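Local structure of VP1 (Merkel cell polyomavirus, 4FMH) at residues Y155-V169 and K186-W200. The protein forms the pentameric units of the icosahedral viral capsid and binds sialylated glycans at a site required for infection. Residues are numbered along the deposited sequence; the frame is centred on the assembly and turned at random.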
loop_
_atom_site.group_PDB
_atom_site.type_symbol
_atom_site.label_atom_id
_atom_site.label_comp_id
_atom_site.label_asym_id
_atom_site.label_seq_id
_atom_site.Cartn_x
_atom_site.Cartn_y
_atom_site.Cartn_z
ATOM N N TYR B 155 -9.833 -33.585 -12.432
ATOM C CA TYR B 155 -9.608 -32.752 -13.606
ATOM C C TYR B 155 -9.889 -33.570 -14.869
ATOM O O TYR B 155 -9.739 -34.790 -14.847
ATOM C CB TYR B 155 -8.181 -32.187 -13.601
ATOM C CG TYR B 155 -7.956 -31.190 -12.479
ATOM C CD1 TYR B 155 -8.389 -29.869 -12.598
ATOM C CD2 TYR B 155 -7.328 -31.577 -11.292
ATOM C CE1 TYR B 155 -8.202 -28.946 -11.557
ATOM C CE2 TYR B 155 -7.126 -30.662 -10.247
ATOM C CZ TYR B 155 -7.568 -29.354 -10.386
ATOM O OH TYR B 155 -7.380 -28.453 -9.352
ATOM N N PRO B 156 -10.326 -32.908 -15.958
ATOM C CA PRO B 156 -10.584 -33.658 -17.191
ATOM C C PRO B 156 -9.312 -34.357 -17.645
ATOM O O PRO B 156 -8.224 -33.769 -17.575
ATOM C CB PRO B 156 -10.987 -32.574 -18.195
ATOM C CG PRO B 156 -11.403 -31.401 -17.353
ATOM C CD PRO B 156 -10.541 -31.461 -16.139
ATOM N N LYS B 157 -9.456 -35.610 -18.067
ATOM C CA LYS B 157 -8.326 -36.435 -18.480
ATOM C C LYS B 157 -7.632 -35.858 -19.709
ATOM O O LYS B 157 -8.289 -35.456 -20.672
ATOM C CB LYS B 157 -8.781 -37.872 -18.757
ATOM C CG LYS B 157 -9.007 -38.726 -17.506
ATOM C CD LYS B 157 -10.464 -38.700 -17.045
ATOM C CE LYS B 157 -10.675 -39.536 -15.781
ATOM N NZ LYS B 157 -10.368 -40.981 -15.996
ATOM N N THR B 158 -6.303 -35.814 -19.661
ATOM C CA THR B 158 -5.487 -35.332 -20.781
ATOM C C THR B 158 -5.766 -36.146 -22.054
ATOM O O THR B 158 -5.863 -35.590 -23.143
ATOM C CB THR B 158 -3.977 -35.358 -20.423
ATOM O OG1 THR B 158 -3.766 -34.609 -19.221
ATOM C CG2 THR B 158 -3.125 -34.760 -21.534
ATOM N N THR B 159 -5.936 -37.455 -21.898
ATOM C CA THR B 159 -6.254 -38.341 -23.027
ATOM C C THR B 159 -7.622 -38.050 -23.665
ATOM O O THR B 159 -7.855 -38.408 -24.821
ATOM C CB THR B 159 -6.156 -39.831 -22.630
ATOM O OG1 THR B 159 -6.890 -40.056 -21.426
ATOM C CG2 THR B 159 -4.704 -40.237 -22.417
ATOM N N ASN B 160 -8.511 -37.400 -22.912
ATOM C CA ASN B 160 -9.834 -37.013 -23.413
ATOM C C ASN B 160 -9.890 -35.572 -23.941
ATOM O O ASN B 160 -10.972 -35.028 -24.159
ATOM C CB ASN B 160 -10.901 -37.207 -22.323
ATOM C CG ASN B 160 -11.088 -38.665 -21.924
ATOM O OD1 ASN B 160 -10.857 -39.582 -22.714
ATOM N ND2 ASN B 160 -11.524 -38.881 -20.688
ATOM N N GLY B 161 -8.725 -34.958 -24.140
ATOM C CA GLY B 161 -8.645 -33.563 -24.586
ATOM C C GLY B 161 -8.447 -32.548 -23.468
ATOM O O GLY B 161 -8.431 -31.338 -23.715
ATOM N N GLY B 162 -8.287 -33.038 -22.240
ATOM C CA GLY B 162 -8.143 -32.169 -21.068
ATOM C C GLY B 162 -6.776 -31.516 -20.942
ATOM O O GLY B 162 -5.891 -31.755 -21.761
ATOM N N PRO B 163 -6.591 -30.683 -19.906
ATOM C CA PRO B 163 -5.290 -30.059 -19.667
ATOM C C PRO B 163 -4.301 -31.041 -19.033
ATOM O O PRO B 163 -4.688 -32.141 -18.647
ATOM C CB PRO B 163 -5.629 -28.948 -18.671
ATOM C CG PRO B 163 -6.764 -29.497 -17.895
ATOM C CD PRO B 163 -7.577 -30.309 -18.874
ATOM N N ILE B 164 -3.039 -30.639 -18.927
ATOM C CA ILE B 164 -2.045 -31.434 -18.215
ATOM C C ILE B 164 -2.085 -31.082 -16.731
ATOM O O ILE B 164 -1.886 -29.931 -16.357
ATOM C CB ILE B 164 -0.624 -31.230 -18.792
ATOM C CG1 ILE B 164 -0.559 -31.788 -20.221
ATOM C CG2 ILE B 164 0.431 -31.916 -17.900
ATOM C CD1 ILE B 164 0.413 -31.069 -21.111
ATOM N N THR B 165 -2.356 -32.081 -15.893
ATOM C CA THR B 165 -2.404 -31.880 -14.444
ATOM C C THR B 165 -1.521 -32.915 -13.739
ATOM O O THR B 165 -0.786 -33.652 -14.396
ATOM C CB THR B 165 -3.860 -31.911 -13.899
ATOM O OG1 THR B 165 -4.442 -33.197 -14.143
ATOM C CG2 THR B 165 -4.726 -30.829 -14.565
ATOM N N ILE B 166 -1.576 -32.950 -12.409
ATOM C CA ILE B 166 -0.686 -33.801 -11.621
ATOM C C ILE B 166 -0.874 -35.289 -11.939
ATOM O O ILE B 166 0.106 -36.025 -12.085
ATOM C CB ILE B 166 -0.808 -33.521 -10.097
ATOM C CG1 ILE B 166 -0.383 -32.074 -9.784
ATOM C CG2 ILE B 166 0.041 -34.510 -9.290
ATOM C CD1 ILE B 166 -0.415 -31.703 -8.285
ATOM N N GLU B 167 -2.125 -35.726 -12.055
ATOM C CA GLU B 167 -2.412 -37.117 -12.426
ATOM C C GLU B 167 -1.731 -37.488 -13.757
ATOM O O GLU B 167 -1.229 -38.604 -13.911
ATOM C CB GLU B 167 -3.927 -37.378 -12.481
ATOM C CG GLU B 167 -4.296 -38.845 -12.741
ATOM C CD GLU B 167 -5.761 -39.174 -12.454
ATOM O OE1 GLU B 167 -6.491 -38.320 -11.901
ATOM O OE2 GLU B 167 -6.178 -40.304 -12.791
ATOM N N THR B 168 -1.704 -36.541 -14.695
ATOM C CA THR B 168 -1.023 -36.730 -15.975
ATOM C C THR B 168 0.460 -37.078 -15.801
ATOM O O THR B 168 0.952 -38.012 -16.427
ATOM C CB THR B 168 -1.138 -35.481 -16.887
ATOM O OG1 THR B 168 -2.475 -34.968 -16.836
ATOM C CG2 THR B 168 -0.767 -35.831 -18.336
ATOM N N VAL B 169 1.169 -36.321 -14.965
ATOM C CA VAL B 169 2.610 -36.527 -14.799
ATOM C C VAL B 169 2.939 -37.731 -13.915
ATOM O O VAL B 169 3.953 -38.399 -14.134
ATOM C CB VAL B 169 3.360 -35.247 -14.308
ATOM C CG1 VAL B 169 3.026 -34.055 -15.198
ATOM C CG2 VAL B 169 3.031 -34.932 -12.861
ATOM N N LYS B 186 6.001 -32.597 -10.862
ATOM C CA LYS B 186 6.736 -31.584 -11.619
ATOM C C LYS B 186 6.432 -31.674 -13.113
ATOM O O LYS B 186 6.065 -32.737 -13.622
ATOM C CB LYS B 186 8.241 -31.697 -11.356
ATOM C CG LYS B 186 8.638 -31.315 -9.927
ATOM C CD LYS B 186 10.146 -31.194 -9.766
ATOM C CE LYS B 186 10.542 -31.073 -8.302
ATOM N NZ LYS B 186 10.110 -29.791 -7.719
ATOM N N ALA B 187 6.559 -30.547 -13.803
ATOM C CA ALA B 187 6.309 -30.484 -15.242
ATOM C C ALA B 187 7.066 -29.314 -15.844
ATOM O O ALA B 187 7.621 -28.483 -15.121
ATOM C CB ALA B 187 4.813 -30.343 -15.524
ATOM N N LYS B 188 7.092 -29.257 -17.171
ATOM C CA LYS B 188 7.667 -28.120 -17.875
ATOM C C LYS B 188 6.571 -27.384 -18.628
ATOM O O LYS B 188 5.723 -28.014 -19.259
ATOM C CB LYS B 188 8.786 -28.583 -18.813
ATOM C CG LYS B 188 9.859 -29.351 -18.068
ATOM C CD LYS B 188 11.180 -29.382 -18.783
ATOM C CE LYS B 188 12.230 -30.003 -17.876
ATOM N NZ LYS B 188 13.426 -30.469 -18.631
ATOM N N LEU B 189 6.570 -26.056 -18.537
ATOM C CA LEU B 189 5.578 -25.247 -19.246
ATOM C C LEU B 189 5.933 -25.166 -20.731
ATOM O O LEU B 189 6.653 -24.264 -21.181
ATOM C CB LEU B 189 5.442 -23.854 -18.608
ATOM C CG LEU B 189 4.411 -22.870 -19.179
ATOM C CD1 LEU B 189 3.007 -23.482 -19.299
ATOM C CD2 LEU B 189 4.378 -21.619 -18.334
ATOM N N ASP B 190 5.429 -26.132 -21.488
ATOM C CA ASP B 190 5.829 -26.289 -22.885
ATOM C C ASP B 190 4.652 -26.253 -23.863
ATOM O O ASP B 190 4.821 -26.509 -25.058
ATOM C CB ASP B 190 6.650 -27.576 -23.057
ATOM C CG ASP B 190 5.902 -28.827 -22.604
ATOM O OD1 ASP B 190 4.662 -28.778 -22.437
ATOM O OD2 ASP B 190 6.562 -29.873 -22.416
ATOM N N LYS B 191 3.465 -25.929 -23.353
ATOM C CA LYS B 191 2.261 -25.893 -24.175
ATOM C C LYS B 191 1.319 -24.778 -23.729
ATOM O O LYS B 191 0.898 -24.735 -22.569
ATOM C CB LYS B 191 1.547 -27.239 -24.106
ATOM C CG LYS B 191 0.630 -27.545 -25.279
ATOM C CD LYS B 191 -0.310 -28.710 -24.942
ATOM C CE LYS B 191 0.353 -30.092 -25.021
ATOM N NZ LYS B 191 1.529 -30.311 -24.127
ATOM N N ASP B 192 1.003 -23.887 -24.666
ATOM C CA ASP B 192 0.117 -22.742 -24.434
ATOM C C ASP B 192 -1.292 -23.209 -24.096
ATOM O O ASP B 192 -1.853 -24.064 -24.785
ATOM C CB ASP B 192 0.107 -21.847 -25.682
ATOM C CG ASP B 192 -0.736 -20.598 -25.516
ATOM O OD1 ASP B 192 -0.359 -19.715 -24.714
ATOM O OD2 ASP B 192 -1.764 -20.482 -26.219
ATOM N N GLY B 193 -1.848 -22.660 -23.018
ATOM C CA GLY B 193 -3.230 -22.929 -22.629
ATOM C C GLY B 193 -3.563 -24.342 -22.183
ATOM O O GLY B 193 -4.722 -24.751 -22.274
ATOM N N ASN B 194 -2.572 -25.082 -21.681
ATOM C CA ASN B 194 -2.791 -26.463 -21.228
ATOM C C ASN B 194 -2.354 -26.816 -19.806
ATOM O O ASN B 194 -2.608 -27.929 -19.333
ATOM C CB ASN B 194 -2.176 -27.459 -22.212
ATOM C CG ASN B 194 -3.207 -28.075 -23.123
ATOM O OD1 ASN B 194 -3.853 -29.068 -22.770
ATOM N ND2 ASN B 194 -3.375 -27.490 -24.309
ATOM N N TYR B 195 -1.700 -25.881 -19.127
ATOM C CA TYR B 195 -1.265 -26.111 -17.763
ATOM C C TYR B 195 -2.074 -25.184 -16.863
ATOM O O TYR B 195 -1.849 -23.973 -16.879
ATOM C CB TYR B 195 0.238 -25.846 -17.628
ATOM C CG TYR B 195 1.094 -26.910 -18.282
ATOM C CD1 TYR B 195 1.449 -26.821 -19.627
ATOM C CD2 TYR B 195 1.541 -28.009 -17.553
ATOM C CE1 TYR B 195 2.234 -27.805 -20.234
ATOM C CE2 TYR B 195 2.325 -29.000 -18.143
ATOM C CZ TYR B 195 2.665 -28.890 -19.484
ATOM O OH TYR B 195 3.436 -29.865 -20.072
ATOM N N PRO B 196 -3.051 -25.742 -16.113
ATOM C CA PRO B 196 -3.912 -24.873 -15.298
ATOM C C PRO B 196 -3.148 -24.158 -14.190
ATOM O O PRO B 196 -2.311 -24.751 -13.504
ATOM C CB PRO B 196 -4.944 -25.836 -14.699
ATOM C CG PRO B 196 -4.947 -27.034 -15.640
ATOM C CD PRO B 196 -3.497 -27.147 -16.075
ATOM N N ILE B 197 -3.455 -22.878 -14.039
ATOM C CA ILE B 197 -2.882 -22.046 -13.002
ATOM C C ILE B 197 -3.164 -22.598 -11.594
ATOM O O ILE B 197 -2.272 -22.586 -10.733
ATOM C CB ILE B 197 -3.378 -20.596 -13.162
ATOM C CG1 ILE B 197 -2.854 -20.013 -14.488
ATOM C CG2 ILE B 197 -2.984 -19.726 -11.954
ATOM C CD1 ILE B 197 -3.654 -18.804 -15.000
ATOM N N GLU B 198 -4.380 -23.105 -11.366
ATOM C CA GLU B 198 -4.755 -23.611 -10.038
ATOM C C GLU B 198 -4.055 -24.931 -9.683
ATOM O O GLU B 198 -4.164 -25.420 -8.555
ATOM C CB GLU B 198 -6.280 -23.746 -9.900
ATOM C CG GLU B 198 -6.879 -25.008 -10.554
ATOM C CD GLU B 198 -8.352 -25.197 -10.194
ATOM O OE1 GLU B 198 -9.115 -24.214 -10.291
ATOM O OE2 GLU B 198 -8.747 -26.323 -9.818
ATOM N N VAL B 199 -3.336 -25.500 -10.645
ATOM C CA VAL B 199 -2.612 -26.744 -10.412
ATOM C C VAL B 199 -1.097 -26.523 -10.330
ATOM O O VAL B 199 -0.414 -27.198 -9.560
ATOM C CB VAL B 199 -2.908 -27.790 -11.514
ATOM C CG1 VAL B 199 -2.061 -29.041 -11.304
ATOM C CG2 VAL B 199 -4.390 -28.141 -11.543
ATOM N N TRP B 200 -0.589 -25.588 -11.134
ATOM C CA TRP B 200 0.857 -25.445 -11.369
ATOM C C TRP B 200 1.377 -24.064 -10.998
ATOM O O TRP B 200 0.769 -23.042 -11.342
ATOM C CB TRP B 200 1.183 -25.688 -12.844
ATOM C CG TRP B 200 0.801 -27.038 -13.366
ATOM C CD1 TRP B 200 -0.244 -27.329 -14.191
ATOM C CD2 TRP B 200 1.467 -28.280 -13.104
ATOM N NE1 TRP B 200 -0.280 -28.678 -14.453
ATOM C CE2 TRP B 200 0.764 -29.285 -13.807
ATOM C CE3 TRP B 200 2.593 -28.641 -12.350
ATOM C CZ2 TRP B 200 1.149 -30.634 -13.781
ATOM C CZ3 TRP B 200 2.970 -29.982 -12.315
ATOM C CH2 TRP B 200 2.244 -30.961 -13.025
HETATM O O HOH W 1 -6.917 -28.523 -22.424
#
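Ile164 is gripped through both of its backbone polar atoms, a compact case of a loop held by one backbone and one side-chain partner, with apolar side chains packed around the bonds. Its N donates to the backbone carbonyl Asn194 O at 2.8 Å, almost in line with that carbonyl, and its O receives the indole N-H of the Trp200 side chain, NE1 to O 2.8 Å, in a nearly straight bond (166°). The acceptor lies close to the indole plane, which restricts how the ring can turn. A third bond joins Tyr155 OH to Glu198 OE2 (2.6 Å) on the anti lone pair of the carboxylate, whose plane stands 83° to the phenol ring; the other oxygen, OE1, is held by His111 of the second subunit, so Glu198 links this contact to the pentamer interface. A water donates to Asn194 OD1 and, weakly, to Gly161 O.

All this belongs to the VP1 jelly-roll subunit, where residues 155-169 run through a loop into the short helix 166-170 and pack against the segment leading from strand 186-189 to strand 200-202, the outer strands of a small antiparallel sheet.

Two CH-pi contacts are part of the apolar packing. Val199 CG2 sits over one face of Tyr155, 4.0 Å from the ring centroid, and Ile164 CB lies over the Tyr195 ring. With CG2 anti to its backbone N, Ile164 brings that methyl to Tyr195 CE2 at 3.5 Å, while CD1 extends to the hydroxyl end of the same ring. Pro163 CB meets Pro196 CG at 3.6 Å, the two side chains crossing at about a right angle, and farther along Val169 CG1 packs against both Trp200 CH2 and Ala187 CB.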